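Local coordinates for protein ORF10 (PDB 6RIW) that probably catalyses chain-extending condensation in polyunsaturated fatty acid synthesis, this chain being the ketosynthase–chain length factor didomain of a longer protein, at residues L257-E261 with G367-T371; V246-F250 with L359-S364; L12-Q17 with G64-F69; V39-V43 with D227-N232. One frame throughout, in Å; residues are numbered along the deposited sequence.

Contact 1. Residues L257-E261 with G367-T371; sequences LFAGE and GHLLT
Phe258 and His368 tie the two backbones together: His368 N donates to Phe258 O (2.8 Å, N-H...O 164°) in that carbonyl's plane, and Ala259 forms a single beta bridge with His368. A CA-H...O contact, Ala259 CA to His368 O at 3.4 Å, adds to it. Glycines permit this closeness. A beta carbon on Gly260 would collide with Leu369 CD1, and one on Gly367, which leaves the preceding helix with positive phi, would press on Phe258 O and Ala259 O.

The side chains add van der Waals packing. With CG anti to the backbone N (chi1 178°), the His368 ring offers its edge to Leu257, CD2 to CD2 at 4.0 Å, while Leu370 CD2, from the same segment, lies over the centre of one face, 4.2 Å above it, and meets Ala259 CB at 4.3 Å. Leu369 CG sits 3.6 Å from Glu261 O, a buried carbonyl oxygen with no polar partner. His368 falls in the NLGH sequence, whose histidine in related ketosynthases belongs to the Cys-His-His active site; here it touches Cys196. Ala259 and Leu370 pack on Val231 and Phe235 of helix 228-237, and the backbones of Ala259 and Glu261 pair with Gly64 of strand 62-64.

Contact 2. Residues V246-F250 with L359-S364; sequences VHAPF and LGSVKS
Pro249 and Ser364 bring the backbones nearest, CA to CA 5.8 Å, where the loop 246-250, leading to strand 259-270, meets the ketosynthase domain's turn between strand 358-360 and helix 363-366. No backbone-to-backbone bond joins the segments. The turn is tied up internally: Ser361 O accepts from both Ser364 N and Ser364 OG, the hydroxyl at 2.8 Å and almost in line with the carbonyl bond, and Ser361 OG takes a weak capping bond from Lys363 N.

Across the contact the one hydrogen bond is His247 NE2 to Lys363 O (3.1 Å, N-H...O 156°); the donor stands well above the carbonyl plane, and the oxygen is tilted 15° from the imidazole plane. Pro249 CD lies 4.0 Å over one face of that ring, offset to the rim; its CG is 3.7 Å from Ser364 N, and its CB is 4.0 Å from Ser361 CB. Phe250, CG anti to the carbonyl carbon (chi1 -71°), brings an edge to the strand, CE2 to Gly360 C at 3.8 Å, and the ring also packs on Leu343 of helix 336-350.

Apart from the His247 bond the join is carried by Pro249 and Phe250, since the serine hydroxyls engage the turn, Ala332 O and Ile394 N. His247 ND1 bonds weakly to Gly256 O, so two facing carbonyls would probably favour a doubly protonated ring.

Contact 3. Residues L12-Q17 with G64-F69; sequences LFPGSQ and GYISDF
The Phe69 ring takes Leu12 CD2 over the centre of one face, 3.8 Å from the centroid and only 3° off the normal, a CH-pi contact; the sister methyl, Leu12 CD1, reaches Phe69 CD1 at 3.7 Å. At the ring edge lies the Gln17 amide, its plane 81° from that of the ring, with NE2 4.2 Å from Phe69 CD1. Trp92 and Tyr95 of helix 88-104 also meet this ring, Tyr95 edge-to-face. Cutting Phe69 back to an alanine is likely to leave the Leu12 methyls without the face they rest on and open a gap beside Trp92. A type II turn from Phe13 to Ser16 links strand 4-12 of the ketosynthase fold to helix 19-27. Ile66 packs against the start of this turn: with CG1 anti to the carbonyl carbon (chi1 -58°), its CD1 reaches 3.3 Å from Phe13 C and 3.9 Å from Pro14 CD, while CG2 lies 4.1 Å from Leu12 CG. Pro14 CG presses on Gly64 C, where a beta carbon on the glycine would clash, and Pro14 CA makes a CA-H...O contact with Tyr65 O. A water accepts from Gly15 N (2.9 Å) and Ser67 N and donates weakly to Tyr65 O.

Contact 4. Residues V39-V43 with D227-N232; sequences VQMGV and DPMFVN
Asp227 faces Gln40 across a shared water and opens helix 228-237 as its N-cap: OD1 accepts from Met229 N (3.0 Å, N-H...O 147°), met from above the carboxylate plane. The water donates to that OD1 and also to Gln40 O, at 2.7 Å each, linking the helix start to the end of helix 38-41. The other carboxylate oxygen, OD2, bonds to Asn130 and forms a salt bridge with Arg592 of the chain length factor half, so the cap stands at the seam between the two ketosynthase-like halves.

Pro228, in the first turn, meets the C-terminal end of the short helix through CD and CG, with CD 3.3 Å from Gln40 O and CG 3.8 Å from Gln40 CB. Met229 comes next. Met41, bent at its second torsion (chi2 -67°), turns its sulfur onto the helix start, where SD lies 3.5 Å from Met229 N and 3.9 Å from Pro228 CB. Replacing Met41 by alanine would probably open a gap over Pro228 and Met229 and leave the Asn232 amide without the methyl that covers it. The Met229 side chain runs extended to its sulfur, with CG anti to the backbone N (chi1 180°), then bends to set CE against Val43, crossing it at about a right angle; Arg592 and Val595 of helix 589-595 border it too. One turn on, Asn232 N donates to Pro228 O, and its side chain stands across the end of Met41, CE to ND2 at 3.6 Å.

In the fold
All four contacts lie within the ketosynthase half of the didomain. Along the chain contacts 3 and 4 interlock, their segments alternating, and both close before the likewise alternating pair of contacts 1 and 2 opens. Contact 1 touches the other three, its centre about 12 Å from those of contacts 2 and 3 and about 13 Å from that of contact 4: strand 259-270 pairs with strand 62-64 of contact 3, and helix 228-237 of contact 4 precedes it. Contacts 2 and 4 are farthest apart, about 24 Å between centres and about 12 Å between nearest atoms. The set thus runs from the loops around helix 363-366 through the core to the chain length factor boundary.

Contact 1. Residues L257-E261 with G367-T371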
loop_
_atom_site.group_PDB
_atom_site.type_symbol
_atom_site.label_atom_id
_atom_site.label_comp_id
_atom_site.label_asym_id
_atom_site.label_seq_id
_atom_site.Cartn_x
_atom_site.Cartn_y
_atom_site.Cartn_z
ATOM N N LEU A 257 8.330 -10.505 18.533
ATOM C CA LEU A 257 7.089 -9.750 18.585
ATOM C C LEU A 257 5.898 -10.668 18.338
ATOM O O LEU A 257 6.032 -11.790 17.831
ATOM C CB LEU A 257 7.087 -8.602 17.540
ATOM C CG LEU A 257 7.287 -8.976 16.058
ATOM C CD1 LEU A 257 6.002 -9.473 15.362
ATOM C CD2 LEU A 257 7.832 -7.769 15.296
ATOM N N PHE A 258 4.724 -10.168 18.711
ATOM C CA PHE A 258 3.444 -10.654 18.213
ATOM C C PHE A 258 2.835 -9.554 17.347
ATOM O O PHE A 258 2.941 -8.367 17.676
ATOM C CB PHE A 258 2.463 -10.983 19.343
ATOM C CG PHE A 258 2.930 -12.061 20.289
ATOM C CD1 PHE A 258 3.764 -13.088 19.865
ATOM C CD2 PHE A 258 2.505 -12.046 21.611
ATOM C CE1 PHE A 258 4.176 -14.098 20.755
ATOM C CE2 PHE A 258 2.902 -13.048 22.509
ATOM C CZ PHE A 258 3.744 -14.062 22.086
ATOM N N ALA A 259 2.224 -9.948 16.235
ATOM C CA ALA A 259 1.602 -9.001 15.316
ATOM C C ALA A 259 0.150 -8.740 15.723
ATOM O O ALA A 259 -0.368 -9.331 16.669
ATOM C CB ALA A 259 1.689 -9.519 13.886
ATOM N N GLY A 260 -0.523 -7.839 15.006
ATOM C CA GLY A 260 -1.844 -7.406 15.420
ATOM C C GLY A 260 -2.565 -6.716 14.278
ATOM O O GLY A 260 -2.020 -6.533 13.187
ATOM N N GLU A 261 -3.807 -6.335 14.547
ATOM C CA GLU A 261 -4.669 -5.733 13.545
ATOM C C GLU A 261 -5.512 -4.657 14.218
ATOM O O GLU A 261 -5.584 -4.576 15.449
ATOM C CB GLU A 261 -5.551 -6.803 12.878
ATOM C CG GLU A 261 -6.263 -7.672 13.889
ATOM C CD GLU A 261 -7.176 -8.724 13.256
ATOM O OE1 GLU A 261 -6.906 -9.167 12.110
ATOM O OE2 GLU A 261 -8.183 -9.104 13.909
ATOM N N GLY A 367 0.298 -5.891 21.079
ATOM C CA GLY A 367 1.040 -6.407 19.949
ATOM C C GLY A 367 1.418 -5.297 18.983
ATOM O O GLY A 367 1.162 -4.107 19.202
ATOM N N HIS A 368 2.046 -5.703 17.882
ATOM C CA HIS A 368 2.521 -4.777 16.850
ATOM C C HIS A 368 1.460 -4.720 15.752
ATOM O O HIS A 368 1.300 -5.673 14.985
ATOM C CB HIS A 368 3.880 -5.245 16.323
ATOM C CG HIS A 368 4.454 -4.400 15.221
ATOM N ND1 HIS A 368 3.824 -3.277 14.727
ATOM C CD2 HIS A 368 5.631 -4.490 14.555
ATOM C CE1 HIS A 368 4.568 -2.735 13.777
ATOM N NE2 HIS A 368 5.673 -3.448 13.657
ATOM N N LEU A 369 0.744 -3.603 15.677
ATOM C CA LEU A 369 -0.373 -3.458 14.744
ATOM C C LEU A 369 0.062 -3.124 13.308
ATOM O O LEU A 369 -0.778 -2.680 12.508
ATOM C CB LEU A 369 -1.343 -2.388 15.268
ATOM C CG LEU A 369 -2.527 -2.872 16.108
ATOM C CD1 LEU A 369 -2.079 -3.731 17.293
ATOM C CD2 LEU A 369 -3.445 -1.719 16.568
ATOM N N LEU A 370 1.341 -3.288 12.967
ATOM C CA LEU A 370 1.819 -3.194 11.582
ATOM C C LEU A 370 1.556 -1.788 11.054
ATOM O O LEU A 370 2.044 -0.814 11.654
ATOM C CB LEU A 370 1.166 -4.331 10.795
ATOM C CG LEU A 370 1.320 -5.736 11.402
ATOM C CD1 LEU A 370 0.618 -6.805 10.560
ATOM C CD2 LEU A 370 2.805 -6.075 11.574
ATOM N N THR A 371 0.840 -1.618 9.932
ATOM C CA THR A 371 0.631 -0.268 9.403
ATOM C C THR A 371 -0.113 0.621 10.387
ATOM O O THR A 371 0.036 1.846 10.340
ATOM C CB THR A 371 -0.112 -0.345 8.071
ATOM O OG1 THR A 371 -1.181 -1.288 8.180
ATOM C CG2 THR A 371 0.857 -0.840 7.000
#

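Contact 2. Residues V246-F250 with L359-S364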
loop_
_atom_site.group_PDB
_atom_site.type_symbol
_atom_site.label_atom_id
_atom_site.label_comp_id
_atom_site.label_asym_id
_atom_site.label_seq_id
_atom_site.Cartn_x
_atom_site.Cartn_y
_atom_site.Cartn_z
ATOM N N VAL A 246 8.026 -15.251 24.726
ATOM C CA VAL A 246 8.037 -14.016 25.505
ATOM C C VAL A 246 8.090 -12.831 24.539
ATOM O O VAL A 246 9.121 -12.578 23.898
ATOM C CB VAL A 246 9.206 -13.962 26.501
ATOM C CG1 VAL A 246 9.232 -12.624 27.213
ATOM C CG2 VAL A 246 9.082 -15.096 27.515
ATOM N N HIS A 247 6.985 -12.089 24.467
ATOM C CA HIS A 247 6.894 -10.825 23.730
ATOM C C HIS A 247 6.775 -9.711 24.767
ATOM O O HIS A 247 5.704 -9.501 25.342
ATOM C CB HIS A 247 5.705 -10.831 22.767
ATOM C CG HIS A 247 5.253 -9.461 22.365
ATOM N ND1 HIS A 247 6.060 -8.579 21.669
ATOM C CD2 HIS A 247 4.083 -8.813 22.578
ATOM C CE1 HIS A 247 5.401 -7.449 21.467
ATOM N NE2 HIS A 247 4.204 -7.562 22.014
ATOM N N ALA A 248 7.872 -8.997 25.004
ATOM C CA ALA A 248 7.941 -8.056 26.123
ATOM C C ALA A 248 8.847 -6.898 25.750
ATOM O O ALA A 248 10.055 -6.915 26.032
ATOM C CB ALA A 248 8.441 -8.742 27.390
ATOM N N PRO A 249 8.294 -5.863 25.120
ATOM C CA PRO A 249 9.120 -4.717 24.710
ATOM C C PRO A 249 9.918 -4.164 25.885
ATOM O O PRO A 249 9.389 -3.987 26.983
ATOM C CB PRO A 249 8.089 -3.701 24.198
ATOM C CG PRO A 249 6.921 -4.550 23.759
ATOM C CD PRO A 249 6.875 -5.697 24.752
ATOM N N PHE A 250 11.204 -3.917 25.640
ATOM C CA PHE A 250 12.218 -3.382 26.556
ATOM C C PHE A 250 12.742 -4.435 27.536
ATOM O O PHE A 250 13.655 -4.121 28.311
ATOM C CB PHE A 250 11.724 -2.170 27.362
ATOM C CG PHE A 250 11.549 -0.922 26.541
ATOM C CD1 PHE A 250 12.592 -0.429 25.781
ATOM C CD2 PHE A 250 10.337 -0.250 26.533
ATOM C CE1 PHE A 250 12.444 0.736 25.024
ATOM C CE2 PHE A 250 10.178 0.910 25.779
ATOM C CZ PHE A 250 11.243 1.395 25.020
ATOM N N LEU A 359 10.253 6.441 28.987
ATOM C CA LEU A 359 10.088 5.655 27.769
ATOM C C LEU A 359 9.000 4.610 27.963
ATOM O O LEU A 359 8.805 4.095 29.066
ATOM C CB LEU A 359 11.382 4.947 27.371
ATOM C CG LEU A 359 12.709 5.696 27.354
ATOM C CD1 LEU A 359 13.839 4.676 27.192
ATOM C CD2 LEU A 359 12.741 6.720 26.226
ATOM N N GLY A 360 8.298 4.274 26.874
ATOM C CA GLY A 360 7.214 3.316 27.004
ATOM C C GLY A 360 6.839 2.747 25.652
ATOM O O GLY A 360 7.233 3.277 24.610
ATOM N N SER A 361 6.064 1.655 25.685
ATOM C CA SER A 361 5.591 1.003 24.459
ATOM C C SER A 361 4.238 0.335 24.662
ATOM O O SER A 361 4.128 -0.644 25.409
ATOM C CB SER A 361 6.587 -0.036 23.964
ATOM O OG SER A 361 6.135 -0.549 22.717
ATOM N N VAL A 362 3.225 0.835 23.952
ATOM C CA VAL A 362 1.903 0.221 23.934
ATOM C C VAL A 362 1.876 -1.076 23.132
ATOM O O VAL A 362 0.866 -1.794 23.146
ATOM C CB VAL A 362 0.892 1.245 23.371
ATOM C CG1 VAL A 362 1.054 1.375 21.853
ATOM C CG2 VAL A 362 -0.548 0.874 23.731
ATOM N N LYS A 363 2.956 -1.412 22.422
ATOM C CA LYS A 363 3.010 -2.737 21.818
ATOM C C LYS A 363 2.982 -3.837 22.874
ATOM O O LYS A 363 2.572 -4.972 22.577
ATOM C CB LYS A 363 4.253 -2.850 20.926
ATOM C CG LYS A 363 4.214 -1.853 19.745
ATOM C CD LYS A 363 5.255 -2.180 18.707
ATOM C CE LYS A 363 5.133 -1.292 17.456
ATOM N NZ LYS A 363 5.372 0.133 17.759
ATOM N N SER A 364 3.382 -3.515 24.106
ATOM C CA SER A 364 3.317 -4.503 25.182
ATOM C C SER A 364 1.879 -4.943 25.434
ATOM O O SER A 364 1.623 -6.135 25.658
ATOM C CB SER A 364 3.949 -3.937 26.466
ATOM O OG SER A 364 3.236 -2.815 26.988
#

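Contact 3. Residues L12-Q17 with G64-F69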
loop_
_atom_site.group_PDB
_atom_site.type_symbol
_atom_site.label_atom_id
_atom_site.label_comp_id
_atom_site.label_asym_id
_atom_site.label_seq_id
_atom_site.Cartn_x
_atom_site.Cartn_y
_atom_site.Cartn_z
ATOM N N LEU A 12 -10.008 1.430 16.821
ATOM C CA LEU A 12 -10.504 0.056 16.915
ATOM C C LEU A 12 -9.247 -0.772 17.111
ATOM O O LEU A 12 -8.548 -1.098 16.146
ATOM C CB LEU A 12 -11.306 -0.372 15.685
ATOM C CG LEU A 12 -11.906 -1.771 15.720
ATOM C CD1 LEU A 12 -12.864 -1.902 16.915
ATOM C CD2 LEU A 12 -12.639 -2.019 14.397
ATOM N N PHE A 13 -8.948 -1.080 18.367
ATOM C CA PHE A 13 -7.739 -1.776 18.776
ATOM C C PHE A 13 -8.101 -3.121 19.379
ATOM O O PHE A 13 -9.245 -3.325 19.803
ATOM C CB PHE A 13 -6.961 -0.970 19.830
ATOM C CG PHE A 13 -6.445 0.361 19.358
ATOM C CD1 PHE A 13 -6.288 0.649 17.997
ATOM C CD2 PHE A 13 -6.105 1.330 20.290
ATOM C CE1 PHE A 13 -5.808 1.882 17.580
ATOM C CE2 PHE A 13 -5.619 2.569 19.892
ATOM C CZ PHE A 13 -5.461 2.848 18.525
ATOM N N PRO A 14 -7.157 -4.070 19.447
ATOM C CA PRO A 14 -7.432 -5.290 20.211
ATOM C C PRO A 14 -7.913 -4.901 21.602
ATOM O O PRO A 14 -7.239 -4.130 22.298
ATOM C CB PRO A 14 -6.081 -6.015 20.242
ATOM C CG PRO A 14 -5.348 -5.504 19.002
ATOM C CD PRO A 14 -5.817 -4.083 18.819
ATOM N N GLY A 15 -9.122 -5.330 21.969
ATOM C CA GLY A 15 -9.678 -5.039 23.269
ATOM C C GLY A 15 -10.551 -3.803 23.378
ATOM O O GLY A 15 -11.262 -3.675 24.381
ATOM N N SER A 16 -10.539 -2.880 22.412
ATOM C CA SER A 16 -11.273 -1.636 22.641
ATOM C C SER A 16 -11.810 -1.036 21.348
ATOM O O SER A 16 -11.277 -1.275 20.261
ATOM C CB SER A 16 -10.401 -0.611 23.388
ATOM O OG SER A 16 -9.322 -0.167 22.592
ATOM N N GLN A 17 -12.887 -0.249 21.488
ATOM C CA GLN A 17 -13.541 0.392 20.351
ATOM C C GLN A 17 -13.683 1.900 20.520
ATOM O O GLN A 17 -14.347 2.544 19.699
ATOM C CB GLN A 17 -14.927 -0.227 20.107
ATOM C CG GLN A 17 -14.960 -1.750 20.124
ATOM C CD GLN A 17 -16.372 -2.292 19.978
ATOM O OE1 GLN A 17 -17.330 -1.524 19.870
ATOM N NE2 GLN A 17 -16.509 -3.620 19.986
ATOM N N GLY A 64 -2.554 -9.552 18.479
ATOM C CA GLY A 64 -3.580 -8.639 18.925
ATOM C C GLY A 64 -4.695 -8.626 17.902
ATOM O O GLY A 64 -4.498 -8.115 16.801
ATOM N N TYR A 65 -5.851 -9.207 18.221
ATOM C CA TYR A 65 -6.920 -9.346 17.241
ATOM C C TYR A 65 -8.140 -8.541 17.648
ATOM O O TYR A 65 -8.331 -8.202 18.822
ATOM C CB TYR A 65 -7.309 -10.814 17.040
ATOM C CG TYR A 65 -6.118 -11.608 16.591
ATOM C CD1 TYR A 65 -5.576 -11.414 15.326
ATOM C CD2 TYR A 65 -5.507 -12.521 17.448
ATOM C CE1 TYR A 65 -4.466 -12.127 14.920
ATOM C CE2 TYR A 65 -4.403 -13.241 17.051
ATOM C CZ TYR A 65 -3.885 -13.042 15.786
ATOM O OH TYR A 65 -2.770 -13.755 15.393
ATOM N N ILE A 66 -8.945 -8.215 16.639
ATOM C CA ILE A 66 -10.210 -7.508 16.817
ATOM C C ILE A 66 -11.277 -8.580 16.956
ATOM O O ILE A 66 -11.593 -9.270 15.986
ATOM C CB ILE A 66 -10.528 -6.580 15.635
ATOM C CG1 ILE A 66 -9.422 -5.541 15.429
ATOM C CG2 ILE A 66 -11.894 -5.894 15.828
ATOM C CD1 ILE A 66 -9.064 -4.774 16.718
ATOM N N SER A 67 -11.839 -8.719 18.153
ATOM C CA SER A 67 -12.845 -9.737 18.421
ATOM C C SER A 67 -14.203 -9.082 18.633
ATOM O O SER A 67 -14.293 -8.010 19.243
ATOM C CB SER A 67 -12.473 -10.559 19.654
ATOM O OG SER A 67 -11.223 -11.200 19.448
ATOM N N ASP A 68 -15.249 -9.722 18.101
ATOM C CA ASP A 68 -16.637 -9.383 18.433
ATOM C C ASP A 68 -16.989 -7.941 18.071
ATOM O O ASP A 68 -17.726 -7.258 18.787
ATOM C CB ASP A 68 -16.910 -9.660 19.913
ATOM C CG ASP A 68 -16.603 -11.103 20.289
ATOM O OD1 ASP A 68 -17.059 -12.014 19.554
ATOM O OD2 ASP A 68 -15.887 -11.330 21.289
ATOM N N PHE A 69 -16.448 -7.460 16.958
ATOM C CA PHE A 69 -16.829 -6.163 16.406
ATOM C C PHE A 69 -17.919 -6.393 15.365
ATOM O O PHE A 69 -17.732 -7.179 14.437
ATOM C CB PHE A 69 -15.632 -5.445 15.772
ATOM C CG PHE A 69 -15.999 -4.144 15.105
ATOM C CD1 PHE A 69 -16.248 -3.007 15.864
ATOM C CD2 PHE A 69 -16.122 -4.065 13.721
ATOM C CE1 PHE A 69 -16.593 -1.801 15.253
ATOM C CE2 PHE A 69 -16.466 -2.872 13.096
ATOM C CZ PHE A 69 -16.706 -1.730 13.871
HETATM O O HOH W 1 -11.018 -6.793 20.332
#

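Contact 4. Residues V39-V43 with D227-N232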
loop_
_atom_site.group_PDB
_atom_site.type_symbol
_atom_site.label_atom_id
_atom_site.label_comp_id
_atom_site.label_asym_id
_atom_site.label_seq_id
_atom_site.Cartn_x
_atom_site.Cartn_y
_atom_site.Cartn_z
ATOM N N VAL A 39 -11.728 -17.812 13.212
ATOM C CA VAL A 39 -12.272 -16.501 12.864
ATOM C C VAL A 39 -11.222 -15.669 12.137
ATOM O O VAL A 39 -11.532 -14.923 11.196
ATOM C CB VAL A 39 -12.794 -15.771 14.114
ATOM C CG1 VAL A 39 -13.250 -14.368 13.735
ATOM C CG2 VAL A 39 -13.953 -16.538 14.718
ATOM N N GLN A 40 -9.962 -15.793 12.554
ATOM C CA GLN A 40 -8.877 -15.072 11.903
ATOM C C GLN A 40 -8.375 -15.811 10.671
ATOM O O GLN A 40 -8.120 -15.186 9.638
ATOM C CB GLN A 40 -7.723 -14.856 12.886
ATOM C CG GLN A 40 -7.940 -13.694 13.844
ATOM C CD GLN A 40 -8.895 -14.068 14.968
ATOM O OE1 GLN A 40 -8.791 -15.159 15.545
ATOM N NE2 GLN A 40 -9.839 -13.183 15.265
ATOM N N MET A 41 -8.224 -17.132 10.756
ATOM C CA MET A 41 -7.488 -17.865 9.730
ATOM C C MET A 41 -8.367 -18.491 8.657
ATOM O O MET A 41 -7.826 -18.889 7.618
ATOM C CB MET A 41 -6.638 -18.975 10.366
ATOM C CG MET A 41 -5.651 -18.486 11.431
ATOM S SD MET A 41 -4.361 -17.446 10.687
ATOM C CE MET A 41 -3.442 -16.919 12.166
ATOM N N GLY A 42 -9.686 -18.597 8.872
ATOM C CA GLY A 42 -10.581 -19.270 7.935
ATOM C C GLY A 42 -10.365 -20.767 7.855
ATOM O O GLY A 42 -10.950 -21.435 6.981
ATOM N N VAL A 43 -9.505 -21.293 8.722
ATOM C CA VAL A 43 -9.166 -22.710 8.837
ATOM C C VAL A 43 -8.859 -22.964 10.309
ATOM O O VAL A 43 -8.664 -22.029 11.087
ATOM C CB VAL A 43 -7.929 -23.096 7.993
ATOM C CG1 VAL A 43 -8.197 -22.961 6.490
ATOM C CG2 VAL A 43 -6.752 -22.226 8.421
ATOM N N ASP A 227 -5.029 -10.617 5.668
ATOM C CA ASP A 227 -5.281 -12.017 5.972
ATOM C C ASP A 227 -4.285 -12.474 7.031
ATOM O O ASP A 227 -3.073 -12.513 6.781
ATOM C CB ASP A 227 -5.163 -12.862 4.692
ATOM C CG ASP A 227 -5.306 -14.364 4.946
ATOM O OD1 ASP A 227 -5.593 -14.769 6.091
ATOM O OD2 ASP A 227 -5.131 -15.140 3.978
ATOM N N PRO A 228 -4.759 -12.794 8.240
ATOM C CA PRO A 228 -3.833 -13.223 9.301
ATOM C C PRO A 228 -2.954 -14.405 8.930
ATOM O O PRO A 228 -1.818 -14.490 9.426
ATOM C CB PRO A 228 -4.778 -13.566 10.467
ATOM C CG PRO A 228 -6.001 -12.685 10.223
ATOM C CD PRO A 228 -6.154 -12.679 8.709
ATOM N N MET A 229 -3.426 -15.320 8.071
ATOM C CA MET A 229 -2.564 -16.424 7.660
ATOM C C MET A 229 -1.377 -15.918 6.853
ATOM O O MET A 229 -0.247 -16.399 7.029
ATOM C CB MET A 229 -3.346 -17.463 6.856
ATOM C CG MET A 229 -2.462 -18.620 6.405
ATOM S SD MET A 229 -3.267 -19.762 5.266
ATOM C CE MET A 229 -4.478 -20.460 6.378
ATOM N N PHE A 230 -1.609 -14.931 5.982
ATOM C CA PHE A 230 -0.526 -14.335 5.208
ATOM C C PHE A 230 0.464 -13.627 6.117
ATOM O O PHE A 230 1.686 -13.747 5.933
ATOM C CB PHE A 230 -1.110 -13.351 4.190
ATOM C CG PHE A 230 -0.113 -12.847 3.173
ATOM C CD1 PHE A 230 0.648 -11.713 3.424
ATOM C CD2 PHE A 230 0.035 -13.501 1.958
ATOM C CE1 PHE A 230 1.574 -11.243 2.482
ATOM C CE2 PHE A 230 0.940 -13.045 1.004
ATOM C CZ PHE A 230 1.716 -11.914 1.272
ATOM N N VAL A 231 -0.050 -12.905 7.128
ATOM C CA VAL A 231 0.808 -12.177 8.063
ATOM C C VAL A 231 1.647 -13.142 8.893
ATOM O O VAL A 231 2.858 -12.947 9.097
ATOM C CB VAL A 231 -0.048 -11.279 8.969
ATOM C CG1 VAL A 231 0.802 -10.714 10.104
ATOM C CG2 VAL A 231 -0.690 -10.166 8.140
ATOM N N ASN A 232 1.007 -14.169 9.432
ATOM C CA ASN A 232 1.705 -15.024 10.381
ATOM C C ASN A 232 2.685 -15.957 9.684
ATOM O O ASN A 232 3.734 -16.290 10.250
ATOM C CB ASN A 232 0.681 -15.808 11.206
ATOM C CG ASN A 232 0.026 -14.955 12.281
ATOM O OD1 ASN A 232 -0.166 -13.735 12.115
ATOM N ND2 ASN A 232 -0.292 -15.581 13.412
HETATM O O HOH W 2 -7.967 -15.673 6.997
#